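Long-range contacts in Iron(3+)-hydroxamate-binding protein FhuD (Bacillus subtilis subsp. subtilis, PDB 3G9Q), which binds iron(3+)-hydroxamate siderophores and passes them to the membrane permease of the FhuCBGD ABC transporter, which takes up ferrichrome and coprogen: residues 25-30 with 251-256; 126-131 with 257-262; 144-149 with 207-212. All coordinates share one frame; numbering follows the deposited sequence.

Contact 1. Residues 25-30 with 251-256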
loop_
_atom_site.group_PDB
_atom_site.type_symbol
_atom_site.label_atom_id
_atom_site.label_comp_id
_atom_site.label_asym_id
_atom_site.label_seq_id
_atom_site.Cartn_x
_atom_site.Cartn_y
_atom_site.Cartn_z
ATOM N N TYR A 25 -7.892 -7.686 2.314
ATOM C CA TYR A 25 -8.845 -8.080 1.269
ATOM C C TYR A 25 -8.153 -8.547 -0.013
ATOM O O TYR A 25 -8.461 -9.624 -0.532
ATOM C CB TYR A 25 -9.808 -6.929 0.944
ATOM C CG TYR A 25 -10.696 -7.225 -0.236
ATOM C CD1 TYR A 25 -11.755 -8.134 -0.137
ATOM C CD2 TYR A 25 -10.421 -6.677 -1.468
ATOM C CE1 TYR A 25 -12.516 -8.491 -1.256
ATOM C CE2 TYR A 25 -11.158 -7.017 -2.578
ATOM C CZ TYR A 25 -12.206 -7.925 -2.479
ATOM O OH TYR A 25 -12.926 -8.240 -3.622
ATOM N N GLY A 26 -7.223 -7.731 -0.515
ATOM C CA GLY A 26 -6.492 -8.078 -1.724
ATOM C C GLY A 26 -5.697 -9.381 -1.656
ATOM O O GLY A 26 -5.405 -9.982 -2.692
ATOM N N TYR A 27 -5.335 -9.814 -0.446
ATOM C CA TYR A 27 -4.580 -11.061 -0.255
ATOM C C TYR A 27 -5.423 -12.289 -0.578
ATOM O O TYR A 27 -4.983 -13.197 -1.283
ATOM C CB TYR A 27 -4.071 -11.204 1.196
ATOM C CG TYR A 27 -2.902 -10.318 1.546
ATOM C CD1 TYR A 27 -3.105 -9.013 1.959
ATOM C CD2 TYR A 27 -1.595 -10.769 1.421
ATOM C CE1 TYR A 27 -2.049 -8.177 2.234
ATOM C CE2 TYR A 27 -0.524 -9.937 1.692
ATOM C CZ TYR A 27 -0.756 -8.642 2.098
ATOM O OH TYR A 27 0.296 -7.784 2.371
ATOM N N PHE A 28 -6.638 -12.309 -0.042
ATOM C CA PHE A 28 -7.554 -13.415 -0.237
ATOM C C PHE A 28 -8.054 -13.391 -1.678
ATOM O O PHE A 28 -8.305 -14.438 -2.272
ATOM C CB PHE A 28 -8.704 -13.307 0.777
ATOM C CG PHE A 28 -8.315 -13.715 2.187
ATOM C CD1 PHE A 28 -8.621 -14.976 2.670
ATOM C CD2 PHE A 28 -7.592 -12.856 3.007
ATOM C CE1 PHE A 28 -8.207 -15.375 3.944
ATOM C CE2 PHE A 28 -7.176 -13.254 4.279
ATOM C CZ PHE A 28 -7.485 -14.511 4.742
ATOM N N LYS A 29 -8.182 -12.195 -2.247
ATOM C CA LYS A 29 -8.626 -12.075 -3.630
ATOM C C LYS A 29 -7.572 -12.752 -4.504
ATOM O O LYS A 29 -7.899 -13.573 -5.359
ATOM C CB LYS A 29 -8.793 -10.597 -4.025
ATOM C CG LYS A 29 -9.398 -10.377 -5.405
ATOM C CD LYS A 29 -10.742 -11.037 -5.526
ATOM C CE LYS A 29 -11.052 -11.293 -6.985
ATOM N NZ LYS A 29 -12.184 -12.251 -7.136
ATOM N N THR A 30 -6.303 -12.429 -4.283
ATOM C CA THR A 30 -5.247 -13.056 -5.074
ATOM C C THR A 30 -5.307 -14.585 -4.940
ATOM O O THR A 30 -5.267 -15.302 -5.939
ATOM C CB THR A 30 -3.836 -12.570 -4.660
ATOM O OG1 THR A 30 -3.766 -11.148 -4.801
ATOM C CG2 THR A 30 -2.771 -13.192 -5.556
ATOM N N TYR A 251 -2.553 3.455 0.354
ATOM C CA TYR A 251 -2.960 3.165 1.710
ATOM C C TYR A 251 -2.674 1.702 2.029
ATOM O O TYR A 251 -2.295 1.379 3.147
ATOM C CB TYR A 251 -4.455 3.432 1.830
ATOM C CG TYR A 251 -4.928 3.724 3.224
ATOM C CD1 TYR A 251 -4.987 2.718 4.196
ATOM C CD2 TYR A 251 -5.317 5.018 3.578
ATOM C CE1 TYR A 251 -5.425 3.000 5.492
ATOM C CE2 TYR A 251 -5.750 5.311 4.861
ATOM C CZ TYR A 251 -5.804 4.304 5.811
ATOM O OH TYR A 251 -6.239 4.624 7.071
ATOM N N PHE A 252 -2.855 0.818 1.048
ATOM C CA PHE A 252 -2.617 -0.611 1.263
ATOM C C PHE A 252 -1.353 -1.118 0.585
ATOM O O PHE A 252 -0.783 -0.442 -0.266
ATOM C CB PHE A 252 -3.792 -1.454 0.752
ATOM C CG PHE A 252 -5.144 -0.878 1.066
ATOM C CD1 PHE A 252 -5.746 0.015 0.189
ATOM C CD2 PHE A 252 -5.815 -1.221 2.243
ATOM C CE1 PHE A 252 -6.994 0.555 0.477
ATOM C CE2 PHE A 252 -7.068 -0.682 2.539
ATOM C CZ PHE A 252 -7.657 0.205 1.657
ATOM N N THR A 253 -0.936 -2.324 0.962
ATOM C CA THR A 253 0.250 -2.952 0.394
ATOM C C THR A 253 -0.018 -4.427 0.107
ATOM O O THR A 253 0.869 -5.263 0.244
ATOM C CB THR A 253 1.478 -2.866 1.354
ATOM O OG1 THR A 253 1.172 -3.520 2.598
ATOM C CG2 THR A 253 1.864 -1.412 1.622
ATOM N N ASP A 254 -1.246 -4.749 -0.276
ATOM C CA ASP A 254 -1.603 -6.127 -0.598
ATOM C C ASP A 254 -1.168 -6.363 -2.050
ATOM O O ASP A 254 -0.896 -5.410 -2.777
ATOM C CB ASP A 254 -3.109 -6.319 -0.454
ATOM C CG ASP A 254 -3.896 -5.288 -1.243
ATOM O OD1 ASP A 254 -3.922 -4.108 -0.820
ATOM O OD2 ASP A 254 -4.465 -5.657 -2.294
ATOM N N PRO A 255 -1.114 -7.630 -2.496
ATOM C CA PRO A 255 -0.705 -8.028 -3.856
ATOM C C PRO A 255 -1.351 -7.247 -5.011
ATOM O O PRO A 255 -0.689 -6.921 -6.009
ATOM C CB PRO A 255 -1.052 -9.512 -3.902
ATOM C CG PRO A 255 -0.844 -9.946 -2.482
ATOM C CD PRO A 255 -1.489 -8.812 -1.697
ATOM N N ILE A 256 -2.644 -6.963 -4.892
ATOM C CA ILE A 256 -3.338 -6.210 -5.933
ATOM C C ILE A 256 -2.939 -4.733 -5.930
ATOM O O ILE A 256 -2.701 -4.151 -6.986
ATOM C CB ILE A 256 -4.851 -6.255 -5.753
ATOM C CG1 ILE A 256 -5.322 -7.701 -5.741
ATOM C CG2 ILE A 256 -5.513 -5.415 -6.854
ATOM C CD1 ILE A 256 -6.761 -7.902 -5.277
#

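Contact 2. Residues 126-131 with 257-262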
loop_
_atom_site.group_PDB
_atom_site.type_symbol
_atom_site.label_atom_id
_atom_site.label_comp_id
_atom_site.label_asym_id
_atom_site.label_seq_id
_atom_site.Cartn_x
_atom_site.Cartn_y
_atom_site.Cartn_z
ATOM N N ALA A 126 5.748 -15.246 -8.484
ATOM C CA ALA A 126 6.507 -15.449 -9.704
ATOM C C ALA A 126 6.180 -14.323 -10.683
ATOM O O ALA A 126 7.071 -13.785 -11.344
ATOM C CB ALA A 126 6.151 -16.812 -10.322
ATOM N N LYS A 127 4.897 -13.984 -10.773
ATOM C CA LYS A 127 4.424 -12.914 -11.646
ATOM C C LYS A 127 4.955 -11.578 -11.133
ATOM O O LYS A 127 5.381 -10.727 -11.913
ATOM C CB LYS A 127 2.894 -12.878 -11.637
ATOM C CG LYS A 127 2.255 -11.800 -12.501
ATOM C CD LYS A 127 0.770 -11.662 -12.169
ATOM C CE LYS A 127 0.055 -13.002 -12.287
ATOM N NZ LYS A 127 -1.298 -13.012 -11.670
ATOM N N TRP A 128 4.916 -11.405 -9.813
ATOM C CA TRP A 128 5.381 -10.185 -9.177
ATOM C C TRP A 128 6.847 -9.930 -9.447
ATOM O O TRP A 128 7.215 -8.842 -9.881
ATOM C CB TRP A 128 5.149 -10.252 -7.666
ATOM C CG TRP A 128 5.674 -9.067 -6.886
ATOM C CD1 TRP A 128 6.649 -9.085 -5.941
ATOM C CD2 TRP A 128 5.240 -7.699 -6.991
ATOM N NE1 TRP A 128 6.858 -7.815 -5.450
ATOM C CE2 TRP A 128 6.004 -6.947 -6.079
ATOM C CE3 TRP A 128 4.280 -7.038 -7.774
ATOM C CZ2 TRP A 128 5.837 -5.564 -5.923
ATOM C CZ3 TRP A 128 4.117 -5.666 -7.620
ATOM C CH2 TRP A 128 4.891 -4.946 -6.704
ATOM N N ASP A 129 7.692 -10.922 -9.191
ATOM C CA ASP A 129 9.128 -10.748 -9.413
ATOM C C ASP A 129 9.498 -10.521 -10.865
ATOM O O ASP A 129 10.527 -9.909 -11.153
ATOM C CB ASP A 129 9.893 -11.943 -8.850
ATOM C CG ASP A 129 9.931 -11.933 -7.334
ATOM O OD1 ASP A 129 10.522 -12.866 -6.747
ATOM O OD2 ASP A 129 9.368 -10.986 -6.734
ATOM N N LYS A 130 8.657 -11.021 -11.767
ATOM C CA LYS A 130 8.873 -10.839 -13.199
ATOM C C LYS A 130 8.530 -9.386 -13.569
ATOM O O LYS A 130 9.122 -8.801 -14.485
ATOM C CB LYS A 130 7.999 -11.806 -14.005
ATOM C CG LYS A 130 8.228 -11.744 -15.519
ATOM C CD LYS A 130 7.461 -12.838 -16.268
ATOM C CE LYS A 130 7.727 -12.748 -17.767
ATOM N NZ LYS A 130 7.475 -11.343 -18.239
ATOM N N LYS A 131 7.572 -8.814 -12.843
ATOM C CA LYS A 131 7.180 -7.439 -13.072
ATOM C C LYS A 131 8.189 -6.506 -12.425
ATOM O O LYS A 131 8.554 -5.472 -12.996
ATOM C CB LYS A 131 5.794 -7.145 -12.506
ATOM C CG LYS A 131 4.660 -7.857 -13.213
ATOM C CD LYS A 131 3.423 -6.971 -13.262
ATOM C CE LYS A 131 2.239 -7.718 -13.827
ATOM N NZ LYS A 131 1.817 -8.807 -12.912
ATOM N N SER A 257 -2.903 -4.131 -4.743
ATOM C CA SER A 257 -2.550 -2.728 -4.607
ATOM C C SER A 257 -1.104 -2.486 -5.029
ATOM O O SER A 257 -0.788 -1.471 -5.666
ATOM C CB SER A 257 -2.733 -2.258 -3.165
ATOM O OG SER A 257 -4.101 -2.158 -2.817
ATOM N N LEU A 258 -0.232 -3.422 -4.662
ATOM C CA LEU A 258 1.179 -3.333 -5.004
ATOM C C LEU A 258 1.324 -3.328 -6.522
ATOM O O LEU A 258 2.118 -2.563 -7.075
ATOM C CB LEU A 258 1.960 -4.507 -4.390
ATOM C CG LEU A 258 2.160 -4.493 -2.866
ATOM C CD1 LEU A 258 2.941 -5.722 -2.427
ATOM C CD2 LEU A 258 2.891 -3.219 -2.458
ATOM N N GLU A 259 0.557 -4.176 -7.203
ATOM C CA GLU A 259 0.614 -4.218 -8.658
ATOM C C GLU A 259 0.171 -2.881 -9.237
ATOM O O GLU A 259 0.838 -2.331 -10.112
ATOM C CB GLU A 259 -0.263 -5.345 -9.208
ATOM C CG GLU A 259 0.476 -6.675 -9.343
ATOM C CD GLU A 259 -0.354 -7.756 -10.024
ATOM O OE1 GLU A 259 -1.201 -8.392 -9.352
ATOM O OE2 GLU A 259 -0.157 -7.953 -11.237
ATOM N N GLY A 260 -0.946 -2.357 -8.739
ATOM C CA GLY A 260 -1.443 -1.077 -9.214
ATOM C C GLY A 260 -0.485 0.073 -8.940
ATOM O O GLY A 260 -0.320 0.979 -9.769
ATOM N N GLN A 261 0.145 0.041 -7.766
ATOM C CA GLN A 261 1.111 1.070 -7.375
ATOM C C GLN A 261 2.380 1.012 -8.219
ATOM O O GLN A 261 2.919 2.051 -8.575
ATOM C CB GLN A 261 1.494 0.926 -5.897
ATOM C CG GLN A 261 0.332 1.010 -4.936
ATOM C CD GLN A 261 0.757 0.795 -3.499
ATOM O OE1 GLN A 261 -0.054 0.909 -2.580
ATOM N NE2 GLN A 261 2.031 0.477 -3.295
ATOM N N LEU A 262 2.860 -0.191 -8.535
ATOM C CA LEU A 262 4.074 -0.317 -9.335
ATOM C C LEU A 262 3.825 0.146 -10.746
ATOM O O LEU A 262 4.745 0.606 -11.405
ATOM C CB LEU A 262 4.596 -1.758 -9.365
ATOM C CG LEU A 262 5.865 -1.991 -10.215
ATOM C CD1 LEU A 262 6.992 -1.058 -9.800
ATOM C CD2 LEU A 262 6.318 -3.431 -10.067
#

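Contact 3. Residues 144-149 with 207-212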
loop_
_atom_site.group_PDB
_atom_site.type_symbol
_atom_site.label_atom_id
_atom_site.label_comp_id
_atom_site.label_asym_id
_atom_site.label_seq_id
_atom_site.Cartn_x
_atom_site.Cartn_y
_atom_site.Cartn_z
ATOM N N GLY A 144 18.401 6.584 -14.439
ATOM C CA GLY A 144 19.756 6.403 -13.951
ATOM C C GLY A 144 19.843 6.365 -12.433
ATOM O O GLY A 144 19.122 5.612 -11.769
ATOM N N ASP A 145 20.742 7.165 -11.871
ATOM C CA ASP A 145 20.887 7.205 -10.425
ATOM C C ASP A 145 20.171 8.436 -9.891
ATOM O O ASP A 145 20.441 8.894 -8.778
ATOM C CB ASP A 145 22.356 7.275 -10.011
ATOM C CG ASP A 145 23.196 6.195 -10.641
ATOM O OD1 ASP A 145 23.791 6.470 -11.707
ATOM O OD2 ASP A 145 23.253 5.081 -10.070
ATOM N N LYS A 146 19.282 8.994 -10.703
ATOM C CA LYS A 146 18.528 10.150 -10.270
ATOM C C LYS A 146 17.805 9.754 -8.982
ATOM O O LYS A 146 17.442 8.588 -8.784
ATOM C CB LYS A 146 17.533 10.571 -11.345
ATOM C CG LYS A 146 17.779 11.962 -11.922
ATOM C CD LYS A 146 19.131 12.096 -12.583
ATOM C CE LYS A 146 19.185 13.359 -13.428
ATOM N NZ LYS A 146 18.253 13.258 -14.581
ATOM N N THR A 147 17.628 10.731 -8.103
ATOM C CA THR A 147 16.988 10.528 -6.818
ATOM C C THR A 147 15.491 10.729 -6.885
ATOM O O THR A 147 14.970 11.427 -7.763
ATOM C CB THR A 147 17.513 11.520 -5.808
ATOM O OG1 THR A 147 17.156 12.850 -6.220
ATOM C CG2 THR A 147 19.029 11.409 -5.705
ATOM N N ILE A 148 14.791 10.137 -5.934
ATOM C CA ILE A 148 13.355 10.275 -5.918
ATOM C C ILE A 148 12.845 10.443 -4.499
ATOM O O ILE A 148 13.326 9.786 -3.581
ATOM C CB ILE A 148 12.697 9.066 -6.599
ATOM C CG1 ILE A 148 11.264 8.913 -6.105
ATOM C CG2 ILE A 148 13.519 7.814 -6.368
ATOM C CD1 ILE A 148 11.005 8.199 -4.745
ATOM N N SER A 149 11.879 11.342 -4.324
ATOM C CA SER A 149 11.306 11.617 -3.010
ATOM C C SER A 149 9.880 11.142 -2.907
ATOM O O SER A 149 9.193 10.970 -3.910
ATOM C CB SER A 149 11.290 13.122 -2.719
ATOM O OG SER A 149 12.547 13.725 -2.900
ATOM N N ALA A 207 13.915 17.453 -1.187
ATOM C CA ALA A 207 13.443 17.310 -2.555
ATOM C C ALA A 207 14.448 16.715 -3.527
ATOM O O ALA A 207 15.562 17.220 -3.697
ATOM C CB ALA A 207 12.968 18.649 -3.066
ATOM N N GLY A 208 14.032 15.630 -4.165
ATOM C CA GLY A 208 14.880 14.977 -5.137
ATOM C C GLY A 208 14.535 15.418 -6.545
ATOM O O GLY A 208 13.769 16.369 -6.745
ATOM N N ASP A 209 15.115 14.707 -7.512
ATOM C CA ASP A 209 14.936 14.942 -8.950
ATOM C C ASP A 209 13.505 14.637 -9.371
ATOM O O ASP A 209 12.928 15.341 -10.200
ATOM C CB ASP A 209 15.918 14.054 -9.724
ATOM C CG ASP A 209 17.377 14.384 -9.409
ATOM O OD1 ASP A 209 17.866 15.418 -9.906
ATOM O OD2 ASP A 209 18.030 13.632 -8.657
ATOM N N TYR A 210 12.948 13.568 -8.804
ATOM C CA TYR A 210 11.566 13.179 -9.078
ATOM C C TYR A 210 10.811 13.097 -7.760
ATOM O O TYR A 210 11.357 12.654 -6.752
ATOM C CB TYR A 210 11.489 11.829 -9.795
ATOM C CG TYR A 210 12.132 11.830 -11.157
ATOM C CD1 TYR A 210 13.521 11.714 -11.290
ATOM C CD2 TYR A 210 11.358 11.962 -12.314
ATOM C CE1 TYR A 210 14.130 11.729 -12.537
ATOM C CE2 TYR A 210 11.956 11.977 -13.572
ATOM C CZ TYR A 210 13.344 11.860 -13.677
ATOM O OH TYR A 210 13.955 11.873 -14.921
ATOM N N ILE A 211 9.553 13.522 -7.776
ATOM C CA ILE A 211 8.752 13.505 -6.567
ATOM C C ILE A 211 7.341 12.977 -6.737
ATOM O O ILE A 211 6.657 13.291 -7.702
ATOM C CB ILE A 211 8.633 14.906 -5.969
ATOM C CG1 ILE A 211 10.017 15.561 -5.883
ATOM C CG2 ILE A 211 7.987 14.805 -4.590
ATOM C CD1 ILE A 211 11.113 14.919 -5.091
ATOM N N PHE A 212 6.914 12.160 -5.789
ATOM C CA PHE A 212 5.562 11.624 -5.800
ATOM C C PHE A 212 4.875 12.297 -4.621
ATOM O O PHE A 212 4.993 11.833 -3.495
ATOM C CB PHE A 212 5.582 10.109 -5.582
ATOM C CG PHE A 212 5.884 9.321 -6.813
ATOM C CD1 PHE A 212 7.160 8.853 -7.062
ATOM C CD2 PHE A 212 4.888 9.072 -7.745
ATOM C CE1 PHE A 212 7.438 8.153 -8.227
ATOM C CE2 PHE A 212 5.162 8.375 -8.904
ATOM C CZ PHE A 212 6.438 7.914 -9.148
#

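Contact 1. Residues 25-30 with 251-256
Tyr27 keeps CG beside its backbone N and anti to its carbonyl carbon (chi1 -75°), while Asp254 sets CG between its own N and carbonyl carbon (chi1 53°); these torsions bring the phenol ring over the Asp254-Pro255 turn and the carboxylate up to Gly26. The contact joins helix 25-31, which follows the first strand of the N-terminal lobe, to the start of helix 255-270, in a fold whose two lobes are linked by a long helix, as in other iron-siderophore binding proteins. Pro255, the first helical residue, supplies the clearest ring contact: its CD lies 3.6 Å from the Tyr27 ring centroid and 8° off the ring normal, a CH-pi contact over the face. Asp254 CB comes to 3.4 Å from Tyr27 CE1, approaching obliquely. Asp254 is the N-cap of the helix: its carboxylate caps the backbone N of Ser257, and OD1 bonds Ser257 OG. Its OD2 sits 3.2 Å from Gly26 CA, in the place where a beta carbon of that residue would project, consistent with the close approach of the two backbones, 5.4 Å between the CA atoms of Gly26 and Asp254. Further along, Ile256 CD1 rests 3.6 Å from Gly26 CA and also touches Lys29 CB, whose ammonium end leads away from the interface. Trp124 of the linking helix 118-143 packs on both Thr30 and Pro255, so that helix packs against this contact. Thr30 OG1 hydrogen-bonds back to Gly26 O at 2.9 Å; that oxygen also accepts from Thr30 N, so two donors hold it, and Thr30 OG1 meets Pro255 CB at 3.3 Å.

Contact 2. Residues 126-131 with 257-262
Trp128 reaches across to Leu258 and Leu262 with the six-membered end of its indole, and this is the tight part of the contact. CH2 lies 3.8 Å from Leu258 CB and 4.0 Å from Leu262 CD2, while Leu258 O stands at the ring edge, near its plane. With CG anti to the backbone N (chi1 176°), the indole extends far enough to fill a wide helix spacing. Ile171 packs on both leucines, and Trp124 stacks on Trp128. The segment axes come within 11.5 Å at 14° between their N-to-C directions, so the two segments run nearly parallel, one on helix 118-143, which links the lobes of this binding-protein fold, the other on the C-terminal helix 255-270. On the more exposed flank the packing gives way to charge. Lys131 NZ makes a salt bridge of 2.7 Å to Glu259 OE2, arriving from above the carboxylate plane, and OE1 accepts from Trp124 NE1. Were Glu259 an alanine, the Lys131 ammonium would probably lose its carboxylate mate and the indole N-H of Trp124 its acceptor. Lys127 is looser: its NZ stays 5.2 Å from Glu259 OE1, and its CD passes 3.9 Å from OE2.

Contact 3. Residues 144-149 with 207-212
Gly208 CA passes against Thr147 OG1, and a beta carbon here would run into that hydroxyl; a bond from Gly208 N to Ser149 OG is doubtful, the hydroxyl's place being unsure. Asp209 carries most of the side-chain bonding. Its OD2 takes two donors, Thr147 N at 3.0 Å and Thr147 OG1 at 2.7 Å, which reach it from opposite faces of the carboxylate plane. In return Asp209 N donates to Thr147 OG1 over 3.0 Å. Thr147 has OG1 between its backbone N and carbonyl carbon (chi1 64°), where the hydroxyl can give to the acid and accept from the amide at once; the reciprocal bonds tie the two chains together just before their strands begin. The aliphatic CG of Lys146 lies against Asp209 CG, but its ammonium does not close a salt bridge.

At Tyr210 regular pairing starts. Its N donates to Thr147 O at 3.1 Å, and its O receives Ser149 N at 2.8 Å, so Tyr210 brackets Ile148 as parallel pairing requires. Lys146 CG meets the phenol ring in plane, at its edge, 3.7 Å from CE1, while His241 stacks on the ring. Ile211 turns its side chain to the sheet face that also carries Ser149, and its backbone bonds onward to His241 and Tyr243. Phe212 N then donates to Ser149 O over 3.2 Å, and the ring edge meets Ile148 CG1. Ile148 and Tyr210 share one face; helix 255-270 packs on Tyr210 and Phe212. Strands 148-154 and 210-215 are thus parallel neighbours in the mixed sheet of the C-terminal lobe, with 242-244 parallel beyond 210-215 and 157-161 antiparallel beyond 148-154, in the two-lobed fold of iron-siderophore binding proteins.

Overall arrangement
Contacts 1 and 2 both use helix 255-270, with different partners along its first turns, and their centres lie 11 Å apart. Contact 1 ties the helix start to the N-terminal lobe, and contact 2 fastens its next turn to the linking helix 118-143. Contact 3 is the buried strand pairing of the C-terminal lobe, about 27 Å from contact 1 between centres; a short loop, 144-147, separates helix 118-143 from strand 148-154. Chemistry follows place: contact 1, partly buried, depends on ring and aliphatic packing; contact 2 combines a buried indole with a charged pair on a more exposed flank; contact 3 combines parallel backbone pairing with a Thr147-Asp209 side-chain network.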